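N-acetylmuramoyl-L-alanine amidase (Mycobacteroides abscessus, PDB 7AGL) is a zinc-containing amidase that probably cleaves the amide bond between N-acetylmuramic acid and L-alanine in peptidoglycan. Local coordinates at residues Q146-T151 with A204-Q209. Sequence-based numbering, arbitrary orientation.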
ATOM      1  N   GLN A 146       8.004  -5.222 -11.430  1.00 26.67           N
ATOM      2  CA  GLN A 146       9.276  -5.785 -11.870  1.00 28.80           C
ATOM      3  C   GLN A 146       9.581  -5.403 -13.314  1.00 32.76           C
ATOM      4  O   GLN A 146      10.742  -5.150 -13.660  1.00 34.79           O
ATOM      5  CB  GLN A 146       9.273  -7.305 -11.699  1.00 25.76           C
ATOM      6  CG  GLN A 146      10.604  -7.931 -12.092  1.00 31.08           C
ATOM      7  CD  GLN A 146      10.744  -9.357 -11.602  1.00 40.44           C
ATOM      8  OE1 GLN A 146       9.755 -10.071 -11.443  1.00 43.21           O
ATOM      9  NE2 GLN A 146      11.979  -9.772 -11.343  1.00 37.90           N
ATOM     10  N   ALA A 147       8.554  -5.350 -14.169  1.00 30.02           N
ATOM     11  CA  ALA A 147       8.772  -4.944 -15.554  1.00 35.27           C
ATOM     12  C   ALA A 147       9.243  -3.497 -15.643  1.00 37.61           C
ATOM     13  O   ALA A 147       9.985  -3.148 -16.570  1.00 38.34           O
ATOM     14  CB  ALA A 147       7.493  -5.146 -16.367  1.00 36.27           C
ATOM     15  N   ALA A 148       8.836  -2.651 -14.686  1.00 31.27           N
ATOM     16  CA  ALA A 148       9.284  -1.265 -14.581  1.00 28.26           C
ATOM     17  C   ALA A 148      10.726  -1.138 -14.095  1.00 35.13           C
ATOM     18  O   ALA A 148      11.234  -0.010 -14.012  1.00 37.25           O
ATOM     19  CB  ALA A 148       8.350  -0.481 -13.647  1.00 30.32           C
ATOM     20  N   GLY A 149      11.398  -2.246 -13.780  1.00 31.05           N
ATOM     21  CA  GLY A 149      12.769  -2.224 -13.317  1.00 30.83           C
ATOM     22  C   GLY A 149      12.952  -2.264 -11.814  1.00 32.67           C
ATOM     23  O   GLY A 149      14.101  -2.221 -11.348  1.00 34.75           O
ATOM     24  N   LEU A 150      11.867  -2.345 -11.045  1.00 27.08           N
ATOM     25  CA  LEU A 150      11.965  -2.528  -9.602  1.00 27.74           C
ATOM     26  C   LEU A 150      12.353  -3.971  -9.273  1.00 28.37           C
ATOM     27  O   LEU A 150      12.084  -4.906 -10.031  1.00 27.71           O
ATOM     28  CB  LEU A 150      10.640  -2.160  -8.930  1.00 24.90           C
ATOM     29  CG  LEU A 150      10.201  -0.715  -9.202  1.00 27.43           C
ATOM     30  CD1 LEU A 150       8.931  -0.396  -8.462  1.00 24.93           C
ATOM     31  CD2 LEU A 150      11.322   0.294  -8.867  1.00 30.67           C
ATOM     32  N   THR A 151      13.016  -4.142  -8.141  1.00 24.81           N
ATOM     33  CA  THR A 151      13.549  -5.433  -7.719  1.00 25.49           C
ATOM     34  C   THR A 151      12.588  -6.094  -6.748  1.00 24.71           C
ATOM     35  O   THR A 151      12.225  -5.468  -5.746  1.00 22.88           O
ATOM     36  CB  THR A 151      14.900  -5.250  -7.032  1.00 30.46           C
ATOM     37  OG1 THR A 151      15.813  -4.613  -7.924  1.00 34.96           O
ATOM     38  CG2 THR A 151      15.479  -6.588  -6.595  1.00 32.40           C
ATOM     39  N   ALA A 204       5.651   5.679  -8.303  1.00 23.98           N
ATOM     40  CA  ALA A 204       4.242   5.937  -8.582  1.00 22.41           C
ATOM     41  C   ALA A 204       3.870   5.472  -9.983  1.00 23.29           C
ATOM     42  O   ALA A 204       2.812   4.862 -10.174  1.00 24.76           O
ATOM     43  CB  ALA A 204       3.930   7.429  -8.406  1.00 21.28           C
ATOM     44  N   GLN A 205       4.717   5.775 -10.979  1.00 21.29           N
ATOM     45  CA  GLN A 205       4.434   5.360 -12.355  1.00 22.88           C
ATOM     46  C   GLN A 205       4.293   3.852 -12.445  1.00 27.22           C
ATOM     47  O   GLN A 205       3.423   3.339 -13.164  1.00 25.54           O
ATOM     48  CB  GLN A 205       5.545   5.831 -13.287  1.00 24.87           C
ATOM     49  CG  GLN A 205       5.599   7.319 -13.464  1.00 32.31           C
ATOM     50  CD  GLN A 205       6.752   7.717 -14.346  1.00 45.52           C
ATOM     51  OE1 GLN A 205       6.897   7.202 -15.464  1.00 53.18           O
ATOM     52  NE2 GLN A 205       7.599   8.616 -13.848  1.00 46.47           N
ATOM     53  N   ALA A 206       5.142   3.127 -11.713  1.00 23.35           N
ATOM     54  CA  ALA A 206       5.115   1.670 -11.763  1.00 24.47           C
ATOM     55  C   ALA A 206       3.834   1.130 -11.144  1.00 21.61           C
ATOM     56  O   ALA A 206       3.210   0.220 -11.697  1.00 25.25           O
ATOM     57  CB  ALA A 206       6.340   1.100 -11.049  1.00 25.57           C
ATOM     58  N   VAL A 207       3.427   1.686  -9.996  1.00 22.03           N
ATOM     59  CA  VAL A 207       2.155   1.300  -9.391  1.00 20.80           C
ATOM     60  C   VAL A 207       1.007   1.581 -10.348  1.00 22.92           C
ATOM     61  O   VAL A 207       0.103   0.748 -10.519  1.00 23.42           O
ATOM     62  CB  VAL A 207       1.975   2.024  -8.047  1.00 21.93           C
ATOM     63  CG1 VAL A 207       0.553   1.823  -7.494  1.00 22.61           C
ATOM     64  CG2 VAL A 207       3.032   1.519  -7.055  1.00 22.42           C
ATOM     65  N   VAL A 208       1.015   2.758 -10.987  1.00 22.41           N
ATOM     66  CA  VAL A 208      -0.039   3.084 -11.943  1.00 24.66           C
ATOM     67  C   VAL A 208      -0.074   2.062 -13.077  1.00 23.49           C
ATOM     68  O   VAL A 208      -1.149   1.624 -13.492  1.00 25.12           O
ATOM     69  CB  VAL A 208       0.134   4.523 -12.467  1.00 25.90           C
ATOM     70  CG1 VAL A 208      -0.747   4.763 -13.686  1.00 26.61           C
ATOM     71  CG2 VAL A 208      -0.220   5.517 -11.360  1.00 21.85           C
ATOM     72  N   GLN A 209       1.094   1.663 -13.593  1.00 27.67           N
ATOM     73  CA  GLN A 209       1.118   0.630 -14.631  1.00 28.41           C
ATOM     74  C   GLN A 209       0.463  -0.660 -14.144  1.00 28.18           C
ATOM     75  O   GLN A 209      -0.273  -1.314 -14.891  1.00 26.33           O
ATOM     76  CB  GLN A 209       2.556   0.373 -15.093  1.00 29.21           C
ATOM     77  CG  GLN A 209       3.061   1.456 -16.019  1.00 35.33           C
ATOM     78  CD  GLN A 209       4.563   1.415 -16.243  1.00 45.30           C
ATOM     79  OE1 GLN A 209       5.290   0.663 -15.597  1.00 41.97           O
ATOM     80  NE2 GLN A 209       5.032   2.241 -17.166  1.00 52.53           N
TER
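Ala148 and Ala206 meet methyl to methyl, CB to CB at 3.6 Å, and such small side chains allow a helix end to settle closely against a neighbouring helix: the CA atoms of Ala148 and Ala206 are only 5.8 Å apart. Two further contacts flank this pair. Leu150 sets its CD1 methyl 4.0 Å from Ala206 CB, so one alanine methyl on helix 197-215 touches both Ala148 and Leu150. On the outer side, Gln209 runs extended beyond CG and lays its amide oxygen OE1 3.8 Å from Ala148 CB, a van der Waals touch, with Gln209 itself exposed to solvent. Its CG stands anti to the carbonyl carbon (chi1 -77°), and the chain projects outward from its helix, leaning back toward the helix start. Behind the first shell, a Schellman motif ends helix 132-147. Gly149 takes a positive phi of 96°, and its N bonds back to Gln146 O at 3.0 Å, turning the chain so that Ala148 and Leu150 both face helix 197-215. Leu145 touches Leu150, Ala206 and Val207, extending the apolar contact onto helix 132-147. Beyond the turn, Thr151 is backbone-bonded to Phe117, beside strand 118-122, while Ala204 and Val208 pack against helix 51-68.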